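Side-chain contact in ForH (Streptomyces kaniharaensis, PDB 6NKO), which probably takes part in formycin A biosynthesis, closing the pyrimidine ring of a precursor as the IMP cyclohydrolase part of PurH does in purine synthesis: residues 145-150 against 196-201. Numbering follows the deposited sequence.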
loop_
_atom_site.group_PDB
_atom_site.type_symbol
_atom_site.label_atom_id
_atom_site.label_comp_id
_atom_site.label_asym_id
_atom_site.label_seq_id
_atom_site.Cartn_x
_atom_site.Cartn_y
_atom_site.Cartn_z
ATOM N N MET A 145 1.949 0.427 5.941
ATOM C CA MET A 145 0.923 1.229 5.281
ATOM C C MET A 145 -0.395 0.472 5.185
ATOM O O MET A 145 -1.467 1.058 5.371
ATOM C CB MET A 145 1.392 1.649 3.886
ATOM C CG MET A 145 2.611 2.559 3.858
ATOM S SD MET A 145 2.830 3.339 2.240
ATOM C CE MET A 145 3.479 1.962 1.293
ATOM N N LEU A 146 -0.339 -0.832 4.894
ATOM C CA LEU A 146 -1.565 -1.597 4.680
ATOM C C LEU A 146 -2.288 -1.873 5.995
ATOM O O LEU A 146 -3.514 -1.737 6.074
ATOM C CB LEU A 146 -1.248 -2.905 3.957
ATOM C CG LEU A 146 -2.429 -3.861 3.791
ATOM C CD1 LEU A 146 -3.416 -3.304 2.777
ATOM C CD2 LEU A 146 -1.956 -5.246 3.378
ATOM N N ARG A 147 -1.548 -2.275 7.032
ATOM C CA ARG A 147 -2.162 -2.463 8.342
ATOM C C ARG A 147 -2.676 -1.146 8.902
ATOM O O ARG A 147 -3.706 -1.123 9.588
ATOM C CB ARG A 147 -1.165 -3.098 9.313
ATOM C CG ARG A 147 -0.735 -4.509 8.937
ATOM C CD ARG A 147 0.407 -4.996 9.822
ATOM N NE ARG A 147 -0.048 -5.291 11.177
ATOM C CZ ARG A 147 0.188 -4.517 12.231
ATOM N NH1 ARG A 147 0.884 -3.395 12.094
ATOM N NH2 ARG A 147 -0.270 -4.864 13.427
ATOM N N GLY A 148 -1.980 -0.043 8.623
ATOM C CA GLY A 148 -2.473 1.255 9.054
ATOM C C GLY A 148 -3.726 1.669 8.307
ATOM O O GLY A 148 -4.651 2.239 8.895
ATOM N N ALA A 149 -3.776 1.385 7.004
ATOM C CA ALA A 149 -4.972 1.679 6.223
ATOM C C ALA A 149 -6.150 0.834 6.686
ATOM O O ALA A 149 -7.271 1.340 6.812
ATOM C CB ALA A 149 -4.698 1.452 4.738
ATOM N N ALA A 150 -5.914 -0.454 6.948
ATOM C CA ALA A 150 -6.991 -1.323 7.409
ATOM C C ALA A 150 -7.503 -0.892 8.778
ATOM O O ALA A 150 -8.714 -0.903 9.025
ATOM C CB ALA A 150 -6.516 -2.775 7.439
ATOM N N ARG A 196 -5.700 -10.332 7.467
ATOM C CA ARG A 196 -5.566 -11.766 7.230
ATOM C C ARG A 196 -4.393 -12.061 6.305
ATOM O O ARG A 196 -3.597 -12.972 6.564
ATOM C CB ARG A 196 -6.866 -12.317 6.645
ATOM C CG ARG A 196 -7.084 -13.798 6.877
ATOM C CD ARG A 196 -8.495 -14.209 6.480
ATOM N NE ARG A 196 -9.510 -13.456 7.212
ATOM C CZ ARG A 196 -10.016 -13.829 8.384
ATOM N NH1 ARG A 196 -9.599 -14.946 8.963
ATOM N NH2 ARG A 196 -10.937 -13.087 8.980
ATOM N N ILE A 197 -4.271 -11.298 5.218
ATOM C CA ILE A 197 -3.157 -11.489 4.294
ATOM C C ILE A 197 -1.833 -11.188 4.988
ATOM O O ILE A 197 -0.840 -11.902 4.802
ATOM C CB ILE A 197 -3.360 -10.619 3.037
ATOM C CG1 ILE A 197 -4.434 -11.229 2.134
ATOM C CG2 ILE A 197 -2.056 -10.448 2.273
ATOM C CD1 ILE A 197 -5.180 -10.210 1.305
ATOM N N SER A 198 -1.801 -10.140 5.815
ATOM C CA SER A 198 -0.575 -9.804 6.531
ATOM C C SER A 198 -0.221 -10.874 7.555
ATOM O O SER A 198 0.955 -11.222 7.719
ATOM C CB SER A 198 -0.716 -8.441 7.209
ATOM O OG SER A 198 -0.673 -7.395 6.254
ATOM N N GLY A 199 -1.224 -11.407 8.255
ATOM C CA GLY A 199 -0.959 -12.461 9.221
ATOM C C GLY A 199 -0.407 -13.716 8.576
ATOM O O GLY A 199 0.505 -14.351 9.113
ATOM N N ALA A 200 -0.947 -14.089 7.413
ATOM C CA ALA A 200 -0.438 -15.257 6.704
ATOM C C ALA A 200 0.945 -14.997 6.127
ATOM O O ALA A 200 1.776 -15.913 6.067
ATOM C CB ALA A 200 -1.410 -15.667 5.598
ATOM N N TYR A 201 1.207 -13.759 5.704
ATOM C CA TYR A 201 2.530 -13.389 5.213
ATOM C C TYR A 201 3.587 -13.569 6.298
ATOM O O TYR A 201 4.643 -14.164 6.059
ATOM C CB TYR A 201 2.495 -11.941 4.717
ATOM C CG TYR A 201 3.777 -11.435 4.092
ATOM C CD1 TYR A 201 4.601 -12.278 3.358
ATOM C CD2 TYR A 201 4.156 -10.107 4.235
ATOM C CE1 TYR A 201 5.772 -11.806 2.785
ATOM C CE2 TYR A 201 5.321 -9.629 3.667
ATOM C CZ TYR A 201 6.126 -10.482 2.945
ATOM O OH TYR A 201 7.286 -10.003 2.381
#
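Segments 145-150 of helix 141-151 and 196-201 of the long helix 184-212 face each other, with the CA atoms of Arg-147 and Ser-198 the nearest pair, 7.7 Å apart, and only about 110 Å² of surface is buried between the two segments. The touching groups are few: a serine hydroxyl set against two aliphatic side chains from consecutive residues of the facing helix. Leu-146 and Ser-198 both set out from the backbone toward the facing segment. With CG of Leu-146 swung opposite the backbone N (chi1 174°), the branch runs out across the interface and its CD2 methyl comes 3.8 Å from Ser-198 OG. This approach is nearly end-on, the hydroxyl oxygen lying between its own CB and the methyl. Arg-147 meets the same oxygen from a different quarter: its CG passes beside the CB–OG bond of Ser-198, roughly broadside to it, with CG 3.9 Å from OG. Toward this segment Arg-147 offers the base of its chain; beyond CG the chain, bent at chi3 (72°), takes the guanidinium away from the serine, and the residue stays exposed while Leu-146 and Ser-198 are buried. The hydroxyl finds its polar partner outside the pair of segments, in a hydrogen bond with the Tyr-119 hydroxyl, and a weak one reaches the carbonyl of Ala-194 one turn back. Tyr-119 also touches Leu-146 and stacks on the ring of Tyr-201, tying the loop after strand 114-117 of the parallel sheet into this junction. The join between sheet-side helix 141-151 and helix 184-212 is here van der Waals packing, in which a buried polar oxygen presents itself to carbon on two sides while Tyr-119 satisfies its hydrogen bonding and probably helps fix the rotation of the serine.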